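Local coordinates for SusD superfamily protein (Bacteroides vulgatus ATCC 8482, PDB 3JQ0) that is probably an outer-membrane nutrient-binding protein of the SusD family, thought to capture sugars at the cell surface, at residues N80-N83 and Q84-K88; T150-M153 and E154-K158; R392-S396 and K397-E401; W422-P425 and D426-A430. All coordinates share one frame; numbering follows the deposited sequence. Where two conformers were deposited one is given.

Overall arrangement
All four contacts are local. Interactions 1 and 2 each lie within one unbroken helix, 75-91 and 149-167, their centres about 18 Å apart and both within the range of the starch-binding family. The first is buried, with water bridging its amides; the second is partly buried, selenomethionine and aliphatic chains on its inner face and a threonine-water-glutamate link outside. Interactions 3 and 4, about 20 Å apart between centres, fall in the RagB/SusD range, and about 47 Å separates the centres of interactions 1 and 3. In interactions 3 and 4 the chain changes direction: the partly buried 392-401 contact joins two helices through glycine and packs tyrosines, whereas residues 422-430 form a surface turn before helix 430-441.

Interaction 1 of 4, residues N80-N83 and Q84-K88; sequences NQIN and QMIAK
Gln-84 N, Met-85 N, Ile-86 N and Ala-87 N bond to the carbonyls of Asn-80, Gln-81, Ile-82 and Asn-83, one regular turn of helix 75-91, with every bond close to straight. On one side of this turn the side chains of Gln-81 and Gln-84 lie alongside each other and point the same way, their amide planes turned 69° apart. Gln-84 reaches out straight, CG anti to its backbone N (chi1 -179°), while Gln-81 bends back at chi2; Gln-81 OE1 and Gln-84 OE1 thereby come to 3.5 Å. Two waters join these acceptors: one donates to Gln-84 OE1 (2.8 Å) and, in one of the two conformers of Asn-80, to Asn-80 OD1 (2.6 Å), the other to Gln-81 OE1 and, at 3.0 Å, to Gln-84 OE1. Asn-80 ND2 turns to Thr-132. Elsewhere on the helix, Ile-82 CG2 touches Ile-86 CD1 at 3.9 Å, and Ile-86 packs on Ala-107 and Tyr-108 of helix 97-122. Asn-83 binds the carbonyls of Tyr-128 and Asp-130 through ND2 and Arg-111 through OD1, tying this helix of the SusD fold both to helix 97-122, through Arg-111, and to the chain beyond it. The side-chain oxygens of Gln-81 and Gln-84, so close, would probably repel each other; water protons supply what neither amide gives the other, and Gln-84 OE1 is gripped by two donors.

Interaction 2 of 4, residues T150-M153 and E154-K158; sequences TEVM and EQIKK
Lys-157 lies across the side chain of Met-153, a selenomethionine one helical turn earlier, and meets it along almost its whole length. Its CB rests 3.6 Å from Met-153 O, the carbonyl that also accepts the Lys-157 backbone N-H. CG stays by that oxygen and nears SE; CD passes on toward Met-153 CG. CE fits against the bend of the partner, with Lys-157 CE 3.8 Å from Met-153 CG and 3.9 Å from Met-153 SE. At the tip, NZ hydrogen-bonds to Ser-196 OG, sits in a cation-pi contact with Tyr-193 and forms a long, weak ion pair with Asp-206. An alanine here is likely to uncover one flank of the selenomethionine and leave Ser-196 and Tyr-193 without their cationic partner. Met-153 meets this extended chain because its own folds at chi2 and chi3 (59° and 89°), which also sets SE 4.1 Å from Ile-156 CG2. Val-152 CG1 and Ile-156 CD1 meet at 4.0 Å on the buried side. Outside, in one of its two conformers, Glu-154 runs back over the preceding turn, its CG 3.3 Å from Thr-150 O, and a water links Thr-150 OG1 to Glu-154 OE2. Helix 149-167 thus touches three others: Met-153 and Ile-156 press on Phe-116, Leu-119 and Tyr-115 of helix 97-122, while Lys-157 reaches helix 182-199 at Tyr-193 and Ser-196 and, more weakly, Asp-206 of helix 204-217.

Interaction 3 of 4, residues R392-S396 and K397-E401; sequences RAYGS and KYFNE
Tyr-394 and Tyr-398 bring their rings together where helix 383-394 ends and helix 396-401 begins, with Gly-395 as the N-cap of the second. The positive phi of Gly-395 turns the chain between the two helices, a conformation that favours glycine. The two tyrosine rings lie nearly parallel, planes 15° apart, but are slid so far that their centroids are 6.0 Å apart and they barely overlap. The nearest atoms are Tyr-394 CD1 and Tyr-398 CD1, at 3.9 Å, with Tyr-398 CE1 close behind. Different first torsions bring this about: Tyr-394 CG stands beside its backbone N (chi1 -65°), whereas in Tyr-398 CG is anti to N (chi1 -174°). Tyr-398 also stacks with His-402, beyond the contact. Phe-399 points its ring elsewhere; Tyr-394 CD2 lies at the edge of that ring, near its plane, and the two CB atoms, of Tyr-394 and Phe-399, are 4.3 Å apart. Both residues rest on Ile-406 of helix 403-406, and Phe-399 packs back on Asn-387 and Arg-390, so the aromatic groups join three consecutive helices. The new helix opens with Phe-399 N bonding to Gly-395 O and Asn-400 N to Ser-396 O, while Ser-396 OG binds Glu-391. At the break itself one water bridges the backbone, donating to Tyr-394 O and accepting from Tyr-398 N, each at 2.9 Å.

Interaction 4 of 4, residues W422-P425 and D426-A430; sequences WMKP and DNAGA
Lys-424 and Ala-428 bring their CB atoms to 3.5 Å, in one of the two conformers of the lysine, where the loop before helix 430-441 folds into a short 3-10 turn. Ala-428 CB also comes up to Pro-425 O, at 3.3 Å. The same carbonyl accepts Ala-428 N at 3.0 Å; the N-H...O angle is a straight 164°, yet the donor stands above the carbonyl plane, 50° out of it. The lysine leaves this tight spot at once: its chain bends at chi2 and chi4 and leads NZ to Tyr-463 OH. Packing is looser at the proline ring, where Pro-425 CG and Ala-428 CB are 4.5 Å apart, and the side beyond is exposed and polar. There Asn-427 OD1 lies 3.2 Å from Pro-425 CG and 3.5 Å from Pro-425 CB. With CG between backbone N and carbonyl carbon (chi1 65°), the amide is turned back beside the ring. Pro-425 rests on Tyr-417 of helix 414-417. A water lies by Pro-425 O (2.6 Å) and Gly-429 O (2.8 Å), though more acceptors surround it than it has protons to give. Gly-429 is the N-cap of helix 430-441, and Asp-426, three residues earlier, forms salt bridges with Lys-436 and Arg-390. The chemistry is therefore divided: apolar CB contact and backbone bonds, Ala-428 N to Pro-425 O and Gly-429 N to Asp-426 O, close the turn, while the buried carboxylate of Asp-426, probably stabilised as an anion by its two cationic partners, ties it to helices 383-394 and 430-441.

Interaction 1 of 4, residues N80-N83 and Q84-K88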
loop_
_atom_site.group_PDB
_atom_site.type_symbol
_atom_site.label_atom_id
_atom_site.label_comp_id
_atom_site.label_asym_id
_atom_site.label_seq_id
_atom_site.Cartn_x
_atom_site.Cartn_y
_atom_site.Cartn_z
ATOM N N ASN A 80 -0.811 -0.484 22.299
ATOM C CA ASN A 80 -0.463 -0.595 23.723
ATOM C C ASN A 80 1.027 -0.389 23.923
ATOM O O ASN A 80 1.457 0.385 24.793
ATOM C CB ASN A 80 -0.912 -1.968 24.236
ATOM C CG ASN A 80 -0.730 -2.179 25.763
ATOM O OD1 ASN A 80 0.027 -1.489 26.468
ATOM N ND2 ASN A 80 -1.422 -3.207 26.251
ATOM N N GLN A 81 1.846 -1.094 23.132
ATOM C CA GLN A 81 3.288 -0.941 23.272
ATOM C C GLN A 81 3.780 0.459 22.891
ATOM O O GLN A 81 4.670 0.999 23.517
ATOM C CB GLN A 81 4.033 -2.033 22.459
ATOM C CG GLN A 81 3.657 -3.487 22.863
ATOM C CD GLN A 81 3.939 -3.784 24.262
ATOM O OE1 GLN A 81 5.076 -3.635 24.687
ATOM N NE2 GLN A 81 2.918 -4.245 25.012
ATOM N N ILE A 82 3.218 1.059 21.837
ATOM C CA ILE A 82 3.579 2.416 21.454
ATOM C C ILE A 82 3.280 3.355 22.634
ATOM O O ILE A 82 4.055 4.271 22.943
ATOM C CB ILE A 82 2.836 2.871 20.170
ATOM C CG1 ILE A 82 3.254 2.032 18.951
ATOM C CG2 ILE A 82 3.090 4.353 19.936
ATOM C CD1 ILE A 82 2.341 2.192 17.736
ATOM N N ASN A 83 2.103 3.187 23.228
ATOM C CA ASN A 83 1.719 4.033 24.361
ATOM C C ASN A 83 2.712 3.960 25.518
ATOM O O ASN A 83 3.072 4.970 26.137
ATOM C CB ASN A 83 0.333 3.660 24.842
ATOM C CG ASN A 83 -0.767 3.964 23.809
ATOM O OD1 ASN A 83 -0.574 4.722 22.858
ATOM N ND2 ASN A 83 -1.928 3.367 24.000
ATOM N N GLN A 84 3.208 2.765 25.783
ATOM C CA GLN A 84 4.293 2.582 26.738
ATOM C C GLN A 84 5.573 3.327 26.338
ATOM O O GLN A 84 6.154 4.042 27.161
ATOM C CB GLN A 84 4.560 1.093 26.901
ATOM C CG GLN A 84 5.651 0.756 27.895
ATOM C CD GLN A 84 5.850 -0.722 28.108
ATOM O OE1 GLN A 84 5.158 -1.557 27.508
ATOM N NE2 GLN A 84 6.822 -1.058 28.944
HETATM N N MSE A 85 5.996 3.188 25.074
HETATM C CA MSE A 85 7.162 3.926 24.626
HETATM C C MSE A 85 6.981 5.425 24.815
HETATM O O MSE A 85 7.904 6.123 25.236
HETATM C CB MSE A 85 7.458 3.618 23.146
HETATM C CG MSE A 85 8.678 4.269 22.575
HETATM SE SE MSE A 85 10.291 3.486 23.306
HETATM C CE MSE A 85 11.589 4.566 22.303
ATOM N N ILE A 86 5.806 5.960 24.472
ATOM C CA ILE A 86 5.564 7.392 24.626
ATOM C C ILE A 86 5.760 7.817 26.092
ATOM O O ILE A 86 6.443 8.812 26.400
ATOM C CB ILE A 86 4.169 7.826 24.106
ATOM C CG1 ILE A 86 4.114 7.681 22.583
ATOM C CG2 ILE A 86 3.826 9.278 24.542
ATOM C CD1 ILE A 86 2.704 7.688 21.995
ATOM N N ALA A 87 5.142 7.071 26.984
ATOM C CA ALA A 87 5.254 7.428 28.409
ATOM C C ALA A 87 6.694 7.351 28.920
ATOM O O ALA A 87 7.203 8.303 29.545
ATOM C CB ALA A 87 4.373 6.545 29.227
ATOM N N LYS A 88 7.373 6.243 28.648
ATOM C CA LYS A 88 8.744 6.064 29.127
ATOM C C LYS A 88 9.740 7.055 28.543
ATOM O O LYS A 88 10.627 7.542 29.236
ATOM C CB LYS A 88 9.251 4.641 28.928
ATOM C CG LYS A 88 8.407 3.586 29.565
ATOM C CD LYS A 88 8.290 3.749 31.088
ATOM C CE LYS A 88 7.499 2.600 31.732
ATOM N NZ LYS A 88 7.492 2.734 33.246
HETATM O O HOH W 1 2.365 -2.045 27.539
HETATM O O HOH W 2 6.073 -4.390 26.900
#

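Interaction 2 of 4, residues T150-M153 and E154-K158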
loop_
_atom_site.group_PDB
_atom_site.type_symbol
_atom_site.label_atom_id
_atom_site.label_comp_id
_atom_site.label_asym_id
_atom_site.label_seq_id
_atom_site.Cartn_x
_atom_site.Cartn_y
_atom_site.Cartn_z
ATOM N N THR A 150 -15.200 11.084 13.961
ATOM C CA THR A 150 -14.685 12.461 14.098
ATOM C C THR A 150 -13.656 12.612 15.218
ATOM O O THR A 150 -12.643 13.304 15.052
ATOM C CB THR A 150 -15.834 13.460 14.294
ATOM O OG1 THR A 150 -16.595 13.091 15.429
ATOM C CG2 THR A 150 -16.655 13.565 13.048
ATOM N N GLU A 151 -13.926 12.001 16.358
ATOM C CA GLU A 151 -13.012 12.052 17.472
ATOM C C GLU A 151 -11.785 11.208 17.217
ATOM O O GLU A 151 -10.685 11.574 17.648
ATOM C CB GLU A 151 -13.684 11.629 18.774
ATOM C CG GLU A 151 -14.743 12.600 19.214
ATOM C CD GLU A 151 -15.426 12.201 20.505
ATOM O OE1 GLU A 151 -14.885 11.364 21.251
ATOM O OE2 GLU A 151 -16.530 12.759 20.733
ATOM N N VAL A 152 -11.930 10.078 16.501
ATOM C CA VAL A 152 -10.762 9.319 16.071
ATOM C C VAL A 152 -9.838 10.177 15.216
ATOM O O VAL A 152 -8.625 10.237 15.425
ATOM C CB VAL A 152 -11.177 8.000 15.357
ATOM C CG1 VAL A 152 -9.921 7.245 14.878
ATOM C CG2 VAL A 152 -12.077 7.116 16.270
HETATM N N MSE A 153 -10.405 10.878 14.237
HETATM C CA MSE A 153 -9.615 11.765 13.398
HETATM C C MSE A 153 -8.986 12.897 14.168
HETATM O O MSE A 153 -7.841 13.258 13.920
HETATM C CB MSE A 153 -10.440 12.289 12.193
HETATM C CG MSE A 153 -9.651 13.258 11.332
HETATM SE SE MSE A 153 -8.023 12.485 10.587
HETATM C CE MSE A 153 -8.772 11.755 8.946
ATOM N N GLU A 154 -9.702 13.471 15.136
ATOM C CA GLU A 154 -9.087 14.502 15.978
ATOM C C GLU A 154 -7.852 13.969 16.721
ATOM O O GLU A 154 -6.847 14.658 16.826
ATOM C CB GLU A 154 -10.087 15.074 17.019
ATOM C CG GLU A 154 -11.290 15.917 16.509
ATOM C CD GLU A 154 -12.479 15.958 17.545
ATOM O OE1 GLU A 154 -12.266 15.714 18.756
ATOM O OE2 GLU A 154 -13.626 16.230 17.158
ATOM N N GLN A 155 -7.916 12.721 17.211
ATOM C CA GLN A 155 -6.771 12.126 17.880
ATOM C C GLN A 155 -5.619 11.877 16.895
ATOM O O GLN A 155 -4.447 12.138 17.233
ATOM C CB GLN A 155 -7.182 10.829 18.579
ATOM C CG GLN A 155 -6.005 10.186 19.316
ATOM C CD GLN A 155 -5.475 11.021 20.456
ATOM O OE1 GLN A 155 -6.252 11.676 21.150
ATOM N NE2 GLN A 155 -4.146 11.027 20.645
ATOM N N ILE A 156 -5.930 11.400 15.701
ATOM C CA ILE A 156 -4.926 11.218 14.679
ATOM C C ILE A 156 -4.197 12.558 14.441
ATOM O O ILE A 156 -2.956 12.602 14.372
ATOM C CB ILE A 156 -5.552 10.646 13.376
ATOM C CG1 ILE A 156 -5.971 9.205 13.576
ATOM C CG2 ILE A 156 -4.642 10.820 12.162
ATOM C CD1 ILE A 156 -6.959 8.698 12.539
ATOM N N LYS A 157 -4.971 13.626 14.273
ATOM C CA LYS A 157 -4.392 14.944 14.028
ATOM C C LYS A 157 -3.541 15.433 15.207
ATOM O O LYS A 157 -2.505 16.063 15.021
ATOM C CB LYS A 157 -5.456 15.946 13.648
ATOM C CG LYS A 157 -6.007 15.697 12.273
ATOM C CD LYS A 157 -7.171 16.593 11.935
ATOM C CE LYS A 157 -7.637 16.385 10.499
ATOM N NZ LYS A 157 -8.862 17.220 10.265
ATOM N N LYS A 158 -3.980 15.144 16.436
ATOM C CA LYS A 158 -3.219 15.516 17.608
ATOM C C LYS A 158 -1.878 14.791 17.657
ATOM O O LYS A 158 -0.851 15.372 17.984
ATOM C CB LYS A 158 -4.074 15.230 18.850
ATOM C CG LYS A 158 -3.480 15.686 20.188
ATOM C CD LYS A 158 -4.383 15.304 21.346
ATOM C CE LYS A 158 -3.742 15.669 22.686
ATOM N NZ LYS A 158 -4.403 15.088 23.872
HETATM O O HOH W 3 -16.273 14.953 17.465
#

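Interaction 3 of 4, residues R392-S396 and K397-E401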
loop_
_atom_site.group_PDB
_atom_site.type_symbol
_atom_site.label_atom_id
_atom_site.label_comp_id
_atom_site.label_asym_id
_atom_site.label_seq_id
_atom_site.Cartn_x
_atom_site.Cartn_y
_atom_site.Cartn_z
ATOM N N ARG A 392 9.125 8.656 -15.707
ATOM C CA ARG A 392 9.907 7.573 -15.109
ATOM C C ARG A 392 9.418 6.215 -15.622
ATOM O O ARG A 392 10.225 5.315 -15.838
ATOM C CB ARG A 392 9.880 7.685 -13.607
ATOM C CG ARG A 392 10.831 6.686 -12.893
ATOM C CD ARG A 392 10.198 5.340 -12.488
ATOM N NE ARG A 392 9.131 5.450 -11.511
ATOM C CZ ARG A 392 9.331 5.718 -10.223
ATOM N NH1 ARG A 392 10.555 5.904 -9.747
ATOM N NH2 ARG A 392 8.309 5.809 -9.408
ATOM N N ALA A 393 8.123 6.037 -15.768
ATOM C CA ALA A 393 7.499 4.774 -16.199
ATOM C C ALA A 393 7.874 4.419 -17.630
ATOM O O ALA A 393 8.149 3.245 -17.922
ATOM C CB ALA A 393 5.978 4.829 -16.056
ATOM N N TYR A 394 7.802 5.373 -18.556
ATOM C CA TYR A 394 8.145 5.113 -19.956
ATOM C C TYR A 394 9.644 5.266 -20.242
ATOM O O TYR A 394 10.149 4.784 -21.256
ATOM C CB TYR A 394 7.362 6.052 -20.866
ATOM C CG TYR A 394 5.867 5.862 -20.865
ATOM C CD1 TYR A 394 5.235 4.899 -21.639
ATOM C CD2 TYR A 394 5.050 6.642 -20.046
ATOM C CE1 TYR A 394 3.857 4.740 -21.622
ATOM C CE2 TYR A 394 3.673 6.481 -20.024
ATOM C CZ TYR A 394 3.075 5.521 -20.796
ATOM O OH TYR A 394 1.705 5.349 -20.826
ATOM N N GLY A 395 10.328 5.995 -19.366
ATOM C CA GLY A 395 11.710 6.447 -19.578
ATOM C C GLY A 395 11.733 7.729 -20.374
ATOM O O GLY A 395 10.917 7.919 -21.278
ATOM N N SER A 396 12.694 8.583 -20.072
ATOM C CA SER A 396 12.745 9.859 -20.728
ATOM C C SER A 396 12.787 9.775 -22.251
ATOM O O SER A 396 12.178 10.614 -22.933
ATOM C CB SER A 396 13.975 10.672 -20.242
ATOM O OG SER A 396 13.857 10.959 -18.871
ATOM N N LYS A 397 13.555 8.857 -22.814
ATOM C CA LYS A 397 13.684 8.808 -24.253
ATOM C C LYS A 397 12.315 8.602 -24.929
ATOM O O LYS A 397 11.907 9.376 -25.807
ATOM C CB LYS A 397 14.675 7.720 -24.683
ATOM C CG LYS A 397 14.929 7.678 -26.165
ATOM C CD LYS A 397 15.873 6.559 -26.572
ATOM C CE LYS A 397 16.129 6.487 -28.068
ATOM N NZ LYS A 397 17.173 7.523 -28.244
ATOM N N TYR A 398 11.612 7.562 -24.543
ATOM C CA TYR A 398 10.331 7.270 -25.123
ATOM C C TYR A 398 9.324 8.334 -24.766
ATOM O O TYR A 398 8.538 8.765 -25.606
ATOM C CB TYR A 398 9.857 5.901 -24.653
ATOM C CG TYR A 398 8.603 5.443 -25.319
ATOM C CD1 TYR A 398 7.356 5.805 -24.845
ATOM C CD2 TYR A 398 8.653 4.664 -26.461
ATOM C CE1 TYR A 398 6.190 5.413 -25.513
ATOM C CE2 TYR A 398 7.505 4.238 -27.123
ATOM C CZ TYR A 398 6.285 4.615 -26.648
ATOM O OH TYR A 398 5.155 4.216 -27.311
ATOM N N PHE A 399 9.313 8.783 -23.528
ATOM C CA PHE A 399 8.352 9.799 -23.081
ATOM C C PHE A 399 8.478 11.044 -23.965
ATOM O O PHE A 399 7.473 11.566 -24.457
ATOM C CB PHE A 399 8.617 10.120 -21.628
ATOM C CG PHE A 399 7.666 11.121 -21.051
ATOM C CD1 PHE A 399 6.445 10.737 -20.585
ATOM C CD2 PHE A 399 8.022 12.466 -20.992
ATOM C CE1 PHE A 399 5.523 11.726 -20.071
ATOM C CE2 PHE A 399 7.164 13.442 -20.484
ATOM C CZ PHE A 399 5.963 13.062 -20.002
ATOM N N ASN A 400 9.692 11.516 -24.151
ATOM C CA ASN A 400 9.913 12.748 -24.919
ATOM C C ASN A 400 9.545 12.629 -26.376
ATOM O O ASN A 400 9.269 13.648 -26.994
ATOM C CB ASN A 400 11.360 13.218 -24.742
ATOM C CG ASN A 400 11.627 13.802 -23.333
ATOM O OD1 ASN A 400 10.704 14.219 -22.642
ATOM N ND2 ASN A 400 12.909 13.791 -22.893
ATOM N N GLU A 401 9.558 11.416 -26.918
ATOM C CA GLU A 401 9.210 11.157 -28.286
ATOM C C GLU A 401 7.702 10.968 -28.454
ATOM O O GLU A 401 7.201 10.993 -29.579
ATOM C CB GLU A 401 9.893 9.866 -28.784
ATOM C CG GLU A 401 11.389 9.794 -28.960
ATOM C CD GLU A 401 12.001 8.271 -29.042
ATOM O OE1 GLU A 401 11.427 7.154 -28.561
ATOM O OE2 GLU A 401 13.162 8.215 -29.560
HETATM O O HOH W 4 12.535 5.398 -22.773
#

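Interaction 4 of 4, residues W422-P425 and D426-A430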
loop_
_atom_site.group_PDB
_atom_site.type_symbol
_atom_site.label_atom_id
_atom_site.label_comp_id
_atom_site.label_asym_id
_atom_site.label_seq_id
_atom_site.Cartn_x
_atom_site.Cartn_y
_atom_site.Cartn_z
ATOM N N TRP A 422 -11.440 -0.440 -15.672
ATOM C CA TRP A 422 -10.506 -0.044 -14.637
ATOM C C TRP A 422 -10.093 1.434 -14.621
ATOM O O TRP A 422 -9.532 1.893 -13.650
ATOM C CB TRP A 422 -9.236 -0.928 -14.699
ATOM C CG TRP A 422 -9.533 -2.355 -14.401
ATOM C CD1 TRP A 422 -9.582 -2.942 -13.181
ATOM C CD2 TRP A 422 -9.851 -3.385 -15.332
ATOM N NE1 TRP A 422 -9.910 -4.270 -13.289
ATOM C CE2 TRP A 422 -10.073 -4.578 -14.614
ATOM C CE3 TRP A 422 -9.915 -3.432 -16.732
ATOM C CZ2 TRP A 422 -10.429 -5.762 -15.232
ATOM C CZ3 TRP A 422 -10.240 -4.589 -17.336
ATOM C CH2 TRP A 422 -10.490 -5.755 -16.591
HETATM N N MSE A 423 -10.280 2.140 -15.729
HETATM C CA MSE A 423 -9.695 3.468 -15.875
HETATM C C MSE A 423 -10.279 4.159 -17.078
HETATM O O MSE A 423 -10.899 3.546 -17.956
HETATM C CB MSE A 423 -8.172 3.343 -16.024
HETATM C CG MSE A 423 -7.752 2.567 -17.254
HETATM SE SE MSE A 423 -5.869 2.130 -17.272
HETATM C CE MSE A 423 -6.063 0.669 -16.040
ATOM N N LYS A 424 -10.066 5.464 -17.098
ATOM C CA LYS A 424 -10.633 6.386 -18.094
ATOM C C LYS A 424 -9.505 7.063 -18.877
ATOM O O LYS A 424 -8.383 7.213 -18.346
ATOM C CB LYS A 424 -11.444 7.503 -17.382
ATOM C CG LYS A 424 -12.545 7.030 -16.417
ATOM C CD LYS A 424 -13.737 6.361 -17.137
ATOM C CE LYS A 424 -14.861 5.801 -16.196
ATOM N NZ LYS A 424 -14.393 4.565 -15.408
ATOM N N PRO A 425 -9.816 7.571 -20.080
ATOM C CA PRO A 425 -8.899 8.469 -20.716
ATOM C C PRO A 425 -8.601 9.687 -19.843
ATOM O O PRO A 425 -9.436 10.082 -19.012
ATOM C CB PRO A 425 -9.655 8.880 -21.982
ATOM C CG PRO A 425 -11.061 8.737 -21.608
ATOM C CD PRO A 425 -11.110 7.526 -20.792
ATOM N N ASP A 426 -7.442 10.297 -20.065
ATOM C CA ASP A 426 -7.124 11.521 -19.355
ATOM C C ASP A 426 -8.214 12.585 -19.464
ATOM O O ASP A 426 -8.436 13.343 -18.516
ATOM C CB ASP A 426 -5.808 12.120 -19.846
ATOM C CG ASP A 426 -4.543 11.354 -19.468
ATOM O OD1 ASP A 426 -4.630 10.351 -18.722
ATOM O OD2 ASP A 426 -3.478 11.795 -19.943
ATOM N N ASN A 427 -8.864 12.659 -20.624
ATOM C CA ASN A 427 -9.899 13.671 -20.873
ATOM C C ASN A 427 -11.148 13.491 -20.031
ATOM O O ASN A 427 -12.010 14.365 -20.042
ATOM C CB ASN A 427 -10.210 13.763 -22.400
ATOM C CG ASN A 427 -10.818 12.520 -22.943
ATOM O OD1 ASN A 427 -11.547 11.819 -22.263
ATOM N ND2 ASN A 427 -10.551 12.247 -24.236
ATOM N N ALA A 428 -11.240 12.425 -19.222
ATOM C CA ALA A 428 -12.287 12.259 -18.224
ATOM C C ALA A 428 -12.062 13.088 -16.988
ATOM O O ALA A 428 -12.898 13.096 -16.079
ATOM C CB ALA A 428 -12.474 10.809 -17.875
ATOM N N GLY A 429 -10.920 13.727 -16.910
ATOM C CA GLY A 429 -10.660 14.676 -15.830
ATOM C C GLY A 429 -9.459 14.325 -14.990
ATOM O O GLY A 429 -8.950 13.172 -14.997
ATOM N N ALA A 430 -8.939 15.295 -14.261
ATOM C CA ALA A 430 -7.697 15.125 -13.504
ATOM C C ALA A 430 -7.799 14.114 -12.366
ATOM O O ALA A 430 -6.862 13.365 -12.152
ATOM C CB ALA A 430 -7.258 16.480 -13.007
HETATM O O HOH W 5 -9.017 10.859 -16.571
#